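Local coordinates for putative streptothricin acetyltransferase (Bacillus anthracis, PDB 3PP9), which probably transfers the acetyl group of acetyl coenzyme A to streptothricin, as an N-acetyltransferase of the GNAT family, at residues Phe90-Lys95 / Tyr102-Thr107; Asn96-Ala101 / Gly136-Thr141. All blocks are in the same frame, centred on the assembly; numbering follows the deposited sequence. Where two conformers were deposited one is given.

Contact 1. Residues Phe90-Lys95 / Tyr102-Thr107; sequences FIVLKK and YIEDIT. With ACO (acetyl coenzyme *a), chain D.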
loop_
_atom_site.group_PDB
_atom_site.type_symbol
_atom_site.label_atom_id
_atom_site.label_comp_id
_atom_site.label_asym_id
_atom_site.label_seq_id
_atom_site.Cartn_x
_atom_site.Cartn_y
_atom_site.Cartn_z
ATOM N N PHE A 90 -1.413 -13.226 -19.069
ATOM C CA PHE A 90 -1.530 -13.836 -17.762
ATOM C C PHE A 90 -1.953 -12.791 -16.731
ATOM O O PHE A 90 -1.910 -11.586 -16.985
ATOM C CB PHE A 90 -0.207 -14.507 -17.347
ATOM C CG PHE A 90 0.943 -13.560 -17.242
ATOM C CD1 PHE A 90 1.785 -13.346 -18.317
ATOM C CD2 PHE A 90 1.173 -12.859 -16.083
ATOM C CE1 PHE A 90 2.847 -12.452 -18.219
ATOM C CE2 PHE A 90 2.240 -11.964 -15.981
ATOM C CZ PHE A 90 3.059 -11.751 -17.058
ATOM N N ILE A 91 -2.449 -13.274 -15.599
ATOM C CA ILE A 91 -2.827 -12.419 -14.496
ATOM C C ILE A 91 -2.294 -13.065 -13.208
ATOM O O ILE A 91 -2.396 -14.293 -13.031
ATOM C CB ILE A 91 -4.353 -12.115 -14.446
ATOM C CG1 ILE A 91 -4.650 -11.016 -13.439
ATOM C CG2 ILE A 91 -5.153 -13.396 -14.189
ATOM C CD1 ILE A 91 -6.076 -10.460 -13.567
ATOM N N VAL A 92 -1.682 -12.229 -12.356
ATOM C CA VAL A 92 -1.061 -12.640 -11.098
ATOM C C VAL A 92 -1.906 -12.066 -9.960
ATOM O O VAL A 92 -2.106 -10.857 -9.866
ATOM C CB VAL A 92 0.382 -12.107 -10.997
ATOM C CG1 VAL A 92 1.083 -12.651 -9.753
ATOM C CG2 VAL A 92 1.220 -12.479 -12.260
ATOM N N LEU A 93 -2.383 -12.937 -9.080
ATOM C CA LEU A 93 -3.259 -12.530 -7.999
ATOM C C LEU A 93 -2.830 -13.012 -6.617
ATOM O O LEU A 93 -2.236 -14.077 -6.489
ATOM C CB LEU A 93 -4.617 -13.214 -8.251
ATOM C CG LEU A 93 -5.296 -12.875 -9.571
ATOM C CD1 LEU A 93 -6.456 -13.805 -9.851
ATOM C CD2 LEU A 93 -5.750 -11.442 -9.585
ATOM N N LYS A 94 -3.143 -12.220 -5.597
ATOM C CA LYS A 94 -2.881 -12.613 -4.214
ATOM C C LYS A 94 -4.071 -12.129 -3.398
ATOM O O LYS A 94 -4.919 -11.373 -3.895
ATOM C CB LYS A 94 -1.645 -11.959 -3.610
ATOM C CG LYS A 94 -1.799 -10.499 -3.315
ATOM C CD LYS A 94 -0.640 -9.971 -2.475
ATOM C CE LYS A 94 -0.827 -8.491 -2.162
ATOM N NZ LYS A 94 0.296 -7.943 -1.344
ATOM N N LYS A 95 -4.185 -12.633 -2.175
ATOM C CA LYS A 95 -5.215 -12.150 -1.259
ATOM C C LYS A 95 -4.525 -11.090 -0.419
ATOM O O LYS A 95 -3.480 -11.350 0.177
ATOM C CB LYS A 95 -5.756 -13.272 -0.391
ATOM C CG LYS A 95 -6.856 -12.815 0.530
ATOM C CD LYS A 95 -7.323 -13.986 1.356
ATOM C CE LYS A 95 -8.447 -13.623 2.281
ATOM N NZ LYS A 95 -8.891 -14.841 3.031
ATOM N N TYR A 102 -5.971 -9.045 -5.018
ATOM C CA TYR A 102 -5.080 -7.975 -5.463
ATOM C C TYR A 102 -4.363 -8.430 -6.730
ATOM O O TYR A 102 -3.728 -9.486 -6.761
ATOM C CB TYR A 102 -4.058 -7.697 -4.343
ATOM C CG TYR A 102 -3.143 -6.531 -4.578
ATOM C CD1 TYR A 102 -1.986 -6.671 -5.331
ATOM C CD2 TYR A 102 -3.414 -5.298 -4.012
ATOM C CE1 TYR A 102 -1.129 -5.604 -5.537
ATOM C CE2 TYR A 102 -2.568 -4.216 -4.243
ATOM C CZ TYR A 102 -1.437 -4.383 -5.003
ATOM O OH TYR A 102 -0.591 -3.313 -5.215
ATOM N N ILE A 103 -4.463 -7.614 -7.775
ATOM C CA ILE A 103 -3.806 -7.931 -9.034
ATOM C C ILE A 103 -2.391 -7.375 -8.993
ATOM O O ILE A 103 -2.184 -6.168 -9.046
ATOM C CB ILE A 103 -4.539 -7.325 -10.237
ATOM C CG1 ILE A 103 -5.996 -7.781 -10.298
ATOM C CG2 ILE A 103 -3.750 -7.678 -11.526
ATOM C CD1 ILE A 103 -6.819 -7.095 -11.409
ATOM N N GLU A 104 -1.420 -8.271 -8.900
ATOM C CA GLU A 104 -0.022 -7.897 -8.875
ATOM C C GLU A 104 0.457 -7.513 -10.264
ATOM O O GLU A 104 1.336 -6.648 -10.395
ATOM C CB GLU A 104 0.818 -9.061 -8.385
ATOM C CG GLU A 104 0.599 -9.413 -6.927
ATOM C CD GLU A 104 1.224 -8.437 -5.960
ATOM O OE1 GLU A 104 1.967 -7.527 -6.376
ATOM O OE2 GLU A 104 0.976 -8.590 -4.756
ATOM N N ASP A 105 -0.107 -8.170 -11.289
ATOM C CA ASP A 105 0.258 -7.921 -12.678
ATOM C C ASP A 105 -0.746 -8.560 -13.602
ATOM O O ASP A 105 -1.200 -9.683 -13.343
ATOM C CB ASP A 105 1.654 -8.546 -12.948
ATOM C CG ASP A 105 2.190 -8.354 -14.384
ATOM O OD1 ASP A 105 1.454 -7.997 -15.318
ATOM O OD2 ASP A 105 3.427 -8.628 -14.578
ATOM N N ILE A 106 -1.162 -7.807 -14.608
ATOM C CA ILE A 106 -1.995 -8.350 -15.669
ATOM C C ILE A 106 -1.278 -7.914 -16.938
ATOM O O ILE A 106 -0.941 -6.738 -17.101
ATOM C CB ILE A 106 -3.479 -7.968 -15.646
ATOM C CG1 ILE A 106 -4.200 -8.600 -16.859
ATOM C CG2 ILE A 106 -3.674 -6.420 -15.656
ATOM C CD1 ILE A 106 -5.699 -8.337 -16.929
ATOM N N THR A 107 -0.993 -8.874 -17.808
ATOM C CA THR A 107 -0.322 -8.572 -19.059
ATOM C C THR A 107 -0.880 -9.379 -20.205
ATOM O O THR A 107 -1.095 -10.578 -20.083
ATOM C CB THR A 107 1.178 -8.896 -19.000
ATOM O OG1 THR A 107 1.837 -8.010 -18.079
ATOM C CG2 THR A 107 1.846 -8.722 -20.374
HETATM N N1A ACO D . -7.391 2.637 -24.234
HETATM C C2A ACO D . -8.716 2.700 -24.005
HETATM N N3A ACO D . -9.462 1.624 -23.713
HETATM C C4A ACO D . -8.880 0.399 -23.637
HETATM C C5A ACO D . -7.445 0.264 -23.896
HETATM C C6A ACO D . -6.700 1.478 -24.219
HETATM N N6A ACO D . -5.378 1.392 -24.462
HETATM N N7A ACO D . -7.131 -1.031 -23.775
HETATM C C8A ACO D . -8.274 -1.686 -23.466
HETATM N N9A ACO D . -9.309 -0.830 -23.377
HETATM C C1B ACO D . -10.721 -1.156 -23.122
HETATM C C2B ACO D . -11.252 -1.852 -24.377
HETATM O O2B ACO D . -11.707 -0.973 -25.415
HETATM C C3B ACO D . -12.356 -2.722 -23.838
HETATM O O3B ACO D . -13.550 -1.956 -23.761
HETATM P P3B ACO D . -14.992 -2.544 -24.158
HETATM O O7A ACO D . -15.223 -3.677 -23.179
HETATM O O8A ACO D . -14.806 -2.977 -25.590
HETATM O O9A ACO D . -15.881 -1.335 -23.951
HETATM C C4B ACO D . -11.884 -3.073 -22.440
HETATM O O4B ACO D . -10.925 -2.076 -22.055
HETATM C C5B ACO D . -11.265 -4.464 -22.399
HETATM O O5B ACO D . -10.044 -4.435 -23.142
HETATM P P1A ACO D . -9.281 -5.793 -23.522
HETATM O O1A ACO D . -9.166 -5.897 -25.025
HETATM O O2A ACO D . -9.941 -6.899 -22.754
HETATM O O3A ACO D . -7.830 -5.463 -22.885
HETATM P P2A ACO D . -6.429 -6.096 -23.313
HETATM O O4A ACO D . -5.847 -5.123 -24.297
HETATM O O5A ACO D . -6.534 -7.548 -23.693
HETATM O O6A ACO D . -5.595 -6.069 -21.930
HETATM C CBP ACO D . -4.066 -4.799 -20.578
HETATM C CCP ACO D . -5.473 -4.888 -21.153
HETATM C CDP ACO D . -3.996 -3.602 -19.640
HETATM C CEP ACO D . -3.748 -6.083 -19.815
HETATM C CAP ACO D . -3.047 -4.634 -21.713
HETATM O OAP ACO D . -3.195 -3.313 -22.300
HETATM C C9P ACO D . -1.616 -4.758 -21.276
HETATM O O9P ACO D . -1.103 -5.835 -21.101
HETATM N N8P ACO D . -0.900 -3.641 -21.090
HETATM C C7P ACO D . 0.519 -3.652 -20.724
HETATM C C6P ACO D . 0.781 -4.154 -19.328
HETATM C C5P ACO D . 0.013 -3.309 -18.352
HETATM O O5P ACO D . -0.053 -2.099 -18.470
HETATM N N4P ACO D . -0.585 -3.939 -17.366
HETATM C C3P ACO D . -1.357 -3.277 -16.330
HETATM C C2P ACO D . -0.352 -2.735 -15.315
HETATM S S1P ACO D . -1.112 -2.396 -13.741
HETATM C C ACO D . -1.231 -3.935 -13.053
HETATM O O ACO D . -0.860 -4.914 -13.667
HETATM C CH3 ACO D . -1.813 -4.069 -11.689
#
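Phe90 and Thr107 pair within the antiparallel hairpin of strands 86-95 and 101-108, whose second strand carries the beta bulge that in GNAT acetyltransferases lies beside the acetyl group of the cofactor. The two residues exchange backbone hydrogen bonds, and CB of Thr107 lies over one face of the Phe90 ring, 4.3 Å from its centroid. That ring is placed by chi1 of 61°, which sets CG between the backbone N and the carbonyl carbon; its CE2 edge then meets Asp105 OD2 at 3.8 Å, with ring and carboxylate planes 60° apart. Val92 N binds Asp105 O, but because the register slips by one residue here, Val92 O accepts a hydrogen bond from Glu104 N, which lies 28° out of the carbonyl plane. Asp105 N is left buried without a partner.

At the other end Lys94 reaches out along an extended chain beside Tyr102. In one of its two deposited conformers NZ stands over the Tyr102 ring, 5.0 Å from the centroid, in a cation-pi contact, and forms a long salt bridge with Glu104 OE2 at 3.5 Å. A long, flexible lysine suits this partly exposed end, where in that conformer one charge serves both partners.

The opposite face is apolar: Leu93 CD2 lies alongside Ile103 CG1 at 3.7 Å, while Ile91 packs on both Ile103 and Ile106, and helix 117-131 covers this face through Ile122 and Ala125. Beyond the bulge Ile106 serves the cofactor: its N donates to the acetyl O of acetyl coenzyme A and its O accepts from N4P at 2.8 Å. In the second shell, Tyr57 OH hydrogen-bonds Glu104 O at the corner, and Thr107 OG1 donates to the syn lone pair of Asp105 OD1 over 2.8 Å.

Contact 2. Residues Asn96-Ala101 / Gly136-Thr141; sequences NWNNYA and GIMLET. With K (potassium ion), chain F; ACO (acetyl coenzyme *a), chain D; PO4 (phosphate ion), chain E.
Gly136 lies beneath the ring of Tyr100, its CA 3.8 Å from the ring centroid and 18° off the normal, a CH-pi contact. With no CB, Gly136 lets its CA lie close against the ring face. Its O accepts from Ala101 N, starting a short parallel pairing in which Ala101 lies across from Ile137. The small Ala101 CB and Ile137 CG1 meet at 4.1 Å, on the face turned to helix 117-131.

Met138, a selenomethionine in this crystal, donates its N to Ala101 O at 2.8 Å. Chi1 of 60° sets its CG between the backbone N and the carbonyl carbon, and an extended chi2 carries the polarisable SE to the amides of the type I turn Asn96-Asn99, 3.5 Å from Asn96 ND2 and oblique to the Tyr100 ring in a Met-aromatic contact; the bend at chi3 turns CE toward a phosphate, probably from the crystallisation liquor. The backbone bond Asn99 N to Asn96 O closes the turn, and Asn98 OD1 braces it, accepting from Tyr100 N (an Asx turn) and Asn96 ND2 from opposite faces of its plane. Asn98 ND2 hydrogen-bonds Val166 O of the second subunit. Asn96 ND2 also donates to phosphate O4, and Trp97 NE1 donates almost straight to phosphate O2, in the indole plane, at 3.1 Å.

Further on, Leu139 CB packs on the acetyl CH3 of the cofactor at 3.9 Å. In one of two deposited conformers each, Glu140 OE1 accepts from a water that also binds the potassium ion, and Thr141 OG1, anti to its own N (chi1 -173°), binds the potassium at 3.0 Å.

Strand 136-142 thus runs between strand 101-108, parallel to it, and strand 178-184, antiparallel, with Ala101 and Ile137 against helix 117-131.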
loop_
_atom_site.group_PDB
_atom_site.type_symbol
_atom_site.label_atom_id
_atom_site.label_comp_id
_atom_site.label_asym_id
_atom_site.label_seq_id
_atom_site.Cartn_x
_atom_site.Cartn_y
_atom_site.Cartn_z
ATOM N N ASN A 96 -5.108 -9.901 -0.351
ATOM C CA ASN A 96 -4.525 -8.783 0.389
ATOM C C ASN A 96 -4.960 -8.744 1.856
ATOM O O ASN A 96 -5.898 -9.424 2.252
ATOM C CB ASN A 96 -4.953 -7.484 -0.297
ATOM C CG ASN A 96 -4.064 -6.320 0.040
ATOM O OD1 ASN A 96 -2.872 -6.501 0.276
ATOM N ND2 ASN A 96 -4.615 -5.115 0.013
ATOM N N TRP A 97 -4.294 -7.920 2.664
ATOM C CA TRP A 97 -4.658 -7.797 4.087
ATOM C C TRP A 97 -6.107 -7.358 4.339
ATOM O O TRP A 97 -6.663 -7.667 5.388
ATOM C CB TRP A 97 -3.727 -6.821 4.813
ATOM C CG TRP A 97 -3.816 -5.399 4.320
ATOM C CD1 TRP A 97 -3.058 -4.823 3.350
ATOM C CD2 TRP A 97 -4.707 -4.382 4.790
ATOM N NE1 TRP A 97 -3.424 -3.508 3.176
ATOM C CE2 TRP A 97 -4.438 -3.213 4.044
ATOM C CE3 TRP A 97 -5.715 -4.346 5.755
ATOM C CZ2 TRP A 97 -5.135 -2.026 4.244
ATOM C CZ3 TRP A 97 -6.407 -3.170 5.950
ATOM C CH2 TRP A 97 -6.117 -2.025 5.194
ATOM N N ASN A 98 -6.706 -6.619 3.404
ATOM C CA ASN A 98 -8.085 -6.149 3.565
ATOM C C ASN A 98 -9.098 -7.117 2.972
ATOM O O ASN A 98 -10.253 -6.760 2.766
ATOM C CB ASN A 98 -8.274 -4.777 2.929
ATOM C CG ASN A 98 -8.250 -4.829 1.430
ATOM O OD1 ASN A 98 -7.705 -5.765 0.841
ATOM N ND2 ASN A 98 -8.824 -3.806 0.787
ATOM N N ASN A 99 -8.650 -8.339 2.695
ATOM C CA ASN A 99 -9.481 -9.392 2.146
ATOM C C ASN A 99 -9.754 -9.346 0.663
ATOM O O ASN A 99 -10.236 -10.322 0.129
ATOM C CB ASN A 99 -10.771 -9.599 2.952
ATOM C CG ASN A 99 -10.499 -10.127 4.350
ATOM O OD1 ASN A 99 -11.184 -9.762 5.302
ATOM N ND2 ASN A 99 -9.481 -10.977 4.480
ATOM N N TYR A 100 -9.407 -8.264 -0.031
ATOM C CA TYR A 100 -9.637 -8.224 -1.459
ATOM C C TYR A 100 -8.595 -9.016 -2.226
ATOM O O TYR A 100 -7.476 -9.241 -1.759
ATOM C CB TYR A 100 -9.544 -6.768 -1.982
ATOM C CG TYR A 100 -10.809 -5.941 -1.937
ATOM C CD1 TYR A 100 -11.601 -5.899 -0.805
ATOM C CD2 TYR A 100 -11.173 -5.140 -3.017
ATOM C CE1 TYR A 100 -12.757 -5.148 -0.776
ATOM C CE2 TYR A 100 -12.337 -4.363 -2.975
ATOM C CZ TYR A 100 -13.114 -4.382 -1.847
ATOM O OH TYR A 100 -14.276 -3.638 -1.726
ATOM N N ALA A 101 -8.996 -9.479 -3.400
ATOM C CA ALA A 101 -8.058 -10.088 -4.321
ATOM C C ALA A 101 -7.269 -8.872 -4.821
ATOM O O ALA A 101 -7.843 -7.797 -5.012
ATOM C CB ALA A 101 -8.773 -10.745 -5.454
ATOM N N GLY A 136 -14.018 -8.329 -3.188
ATOM C CA GLY A 136 -13.731 -7.500 -4.338
ATOM C C GLY A 136 -12.324 -7.735 -4.831
ATOM O O GLY A 136 -11.631 -8.639 -4.346
ATOM N N ILE A 137 -11.922 -6.923 -5.800
ATOM C CA ILE A 137 -10.596 -7.005 -6.386
ATOM C C ILE A 137 -10.047 -5.590 -6.445
ATOM O O ILE A 137 -10.792 -4.634 -6.638
ATOM C CB ILE A 137 -10.617 -7.504 -7.824
ATOM C CG1 ILE A 137 -11.358 -8.814 -7.978
ATOM C CG2 ILE A 137 -9.192 -7.612 -8.353
ATOM C CD1 ILE A 137 -11.431 -9.256 -9.435
HETATM N N MSE A 138 -8.747 -5.443 -6.269
HETATM C CA MSE A 138 -8.114 -4.121 -6.324
HETATM C C MSE A 138 -6.742 -4.220 -6.930
HETATM O O MSE A 138 -6.199 -5.314 -7.094
HETATM C CB MSE A 138 -7.966 -3.537 -4.932
HETATM C CG MSE A 138 -7.118 -4.416 -4.050
HETATM SE SE MSE A 138 -6.869 -3.775 -2.253
HETATM C CE MSE A 138 -5.655 -2.392 -2.419
ATOM N N LEU A 139 -6.177 -3.056 -7.239
ATOM C CA LEU A 139 -4.840 -3.004 -7.812
ATOM C C LEU A 139 -4.324 -1.580 -7.776
ATOM O O LEU A 139 -5.037 -0.660 -7.396
ATOM C CB LEU A 139 -4.844 -3.556 -9.248
ATOM C CG LEU A 139 -5.646 -2.907 -10.385
ATOM C CD1 LEU A 139 -7.125 -3.013 -10.213
ATOM C CD2 LEU A 139 -5.218 -1.468 -10.715
ATOM N N GLU A 140 -3.033 -1.439 -8.068
ATOM C CA GLU A 140 -2.379 -0.143 -8.145
ATOM C C GLU A 140 -1.795 -0.032 -9.524
ATOM O O GLU A 140 -1.321 -1.022 -10.092
ATOM C CB GLU A 140 -1.237 -0.009 -7.132
ATOM C CG GLU A 140 -0.462 1.327 -7.189
ATOM C CD GLU A 140 0.542 1.480 -8.356
ATOM O OE1 GLU A 140 0.776 0.523 -9.127
ATOM O OE2 GLU A 140 1.130 2.574 -8.474
ATOM N N THR A 141 -1.878 1.168 -10.075
ATOM C CA THR A 141 -1.293 1.466 -11.362
ATOM C C THR A 141 -0.743 2.898 -11.209
ATOM O O THR A 141 -0.887 3.503 -10.144
ATOM C CB THR A 141 -2.276 1.185 -12.563
ATOM O OG1 THR A 141 -1.586 1.334 -13.825
ATOM C CG2 THR A 141 -3.514 2.057 -12.499
HETATM K K K F . 1.323 1.011 -14.257
HETATM N N1A ACO D . -7.391 2.637 -24.234
HETATM C C2A ACO D . -8.716 2.700 -24.005
HETATM N N3A ACO D . -9.462 1.624 -23.713
HETATM C C4A ACO D . -8.880 0.399 -23.637
HETATM C C5A ACO D . -7.445 0.264 -23.896
HETATM C C6A ACO D . -6.700 1.478 -24.219
HETATM N N6A ACO D . -5.378 1.392 -24.462
HETATM N N7A ACO D . -7.131 -1.031 -23.775
HETATM C C8A ACO D . -8.274 -1.686 -23.466
HETATM N N9A ACO D . -9.309 -0.830 -23.377
HETATM C C1B ACO D . -10.721 -1.156 -23.122
HETATM C C2B ACO D . -11.252 -1.852 -24.377
HETATM O O2B ACO D . -11.707 -0.973 -25.415
HETATM C C3B ACO D . -12.356 -2.722 -23.838
HETATM O O3B ACO D . -13.550 -1.956 -23.761
HETATM P P3B ACO D . -14.992 -2.544 -24.158
HETATM O O7A ACO D . -15.223 -3.677 -23.179
HETATM O O8A ACO D . -14.806 -2.977 -25.590
HETATM O O9A ACO D . -15.881 -1.335 -23.951
HETATM C C4B ACO D . -11.884 -3.073 -22.440
HETATM O O4B ACO D . -10.925 -2.076 -22.055
HETATM C C5B ACO D . -11.265 -4.464 -22.399
HETATM O O5B ACO D . -10.044 -4.435 -23.142
HETATM P P1A ACO D . -9.281 -5.793 -23.522
HETATM O O1A ACO D . -9.166 -5.897 -25.025
HETATM O O2A ACO D . -9.941 -6.899 -22.754
HETATM O O3A ACO D . -7.830 -5.463 -22.885
HETATM P P2A ACO D . -6.429 -6.096 -23.313
HETATM O O4A ACO D . -5.847 -5.123 -24.297
HETATM O O5A ACO D . -6.534 -7.548 -23.693
HETATM O O6A ACO D . -5.595 -6.069 -21.930
HETATM C CBP ACO D . -4.066 -4.799 -20.578
HETATM C CCP ACO D . -5.473 -4.888 -21.153
HETATM C CDP ACO D . -3.996 -3.602 -19.640
HETATM C CEP ACO D . -3.748 -6.083 -19.815
HETATM C CAP ACO D . -3.047 -4.634 -21.713
HETATM O OAP ACO D . -3.195 -3.313 -22.300
HETATM C C9P ACO D . -1.616 -4.758 -21.276
HETATM O O9P ACO D . -1.103 -5.835 -21.101
HETATM N N8P ACO D . -0.900 -3.641 -21.090
HETATM C C7P ACO D . 0.519 -3.652 -20.724
HETATM C C6P ACO D . 0.781 -4.154 -19.328
HETATM C C5P ACO D . 0.013 -3.309 -18.352
HETATM O O5P ACO D . -0.053 -2.099 -18.470
HETATM N N4P ACO D . -0.585 -3.939 -17.366
HETATM C C3P ACO D . -1.357 -3.277 -16.330
HETATM C C2P ACO D . -0.352 -2.735 -15.315
HETATM S S1P ACO D . -1.112 -2.396 -13.741
HETATM C C ACO D . -1.231 -3.935 -13.053
HETATM O O ACO D . -0.860 -4.914 -13.667
HETATM C CH3 ACO D . -1.813 -4.069 -11.689
HETATM P P PO4 E . -2.258 -1.889 -0.017
HETATM O O1 PO4 E . -1.394 -2.972 -0.623
HETATM O O2 PO4 E . -1.811 -1.593 1.396
HETATM O O3 PO4 E . -2.161 -0.668 -0.893
HETATM O O4 PO4 E . -3.680 -2.389 0.027
HETATM O O HOH W 1 2.212 0.834 -11.454
HETATM O O HOH W 2 3.354 3.175 -15.758
#

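How the contacts relate
Contact 1 lies deeper, its centre about 6 Å from the centre of the chain, that of contact 2 about 11 Å; both are largely buried, but contact 2 also borders the second subunit. Both use strand 101-108: contact 1 through residues 102-107 and contact 2 through Ala101 alone, which pairs parallel with Ile137. They join where Ile103 N meets Met138 O at 3.0 Å, probably a hydrogen bond. Contact 1 is a long hairpin with six backbone hydrogen bonds, whereas contact 2 has two, supplemented by aromatic, selenium and amide contacts round a turn. Both reach acetyl coenzyme A: contact 1 chiefly through backbone polar groups, contact 2 by packing.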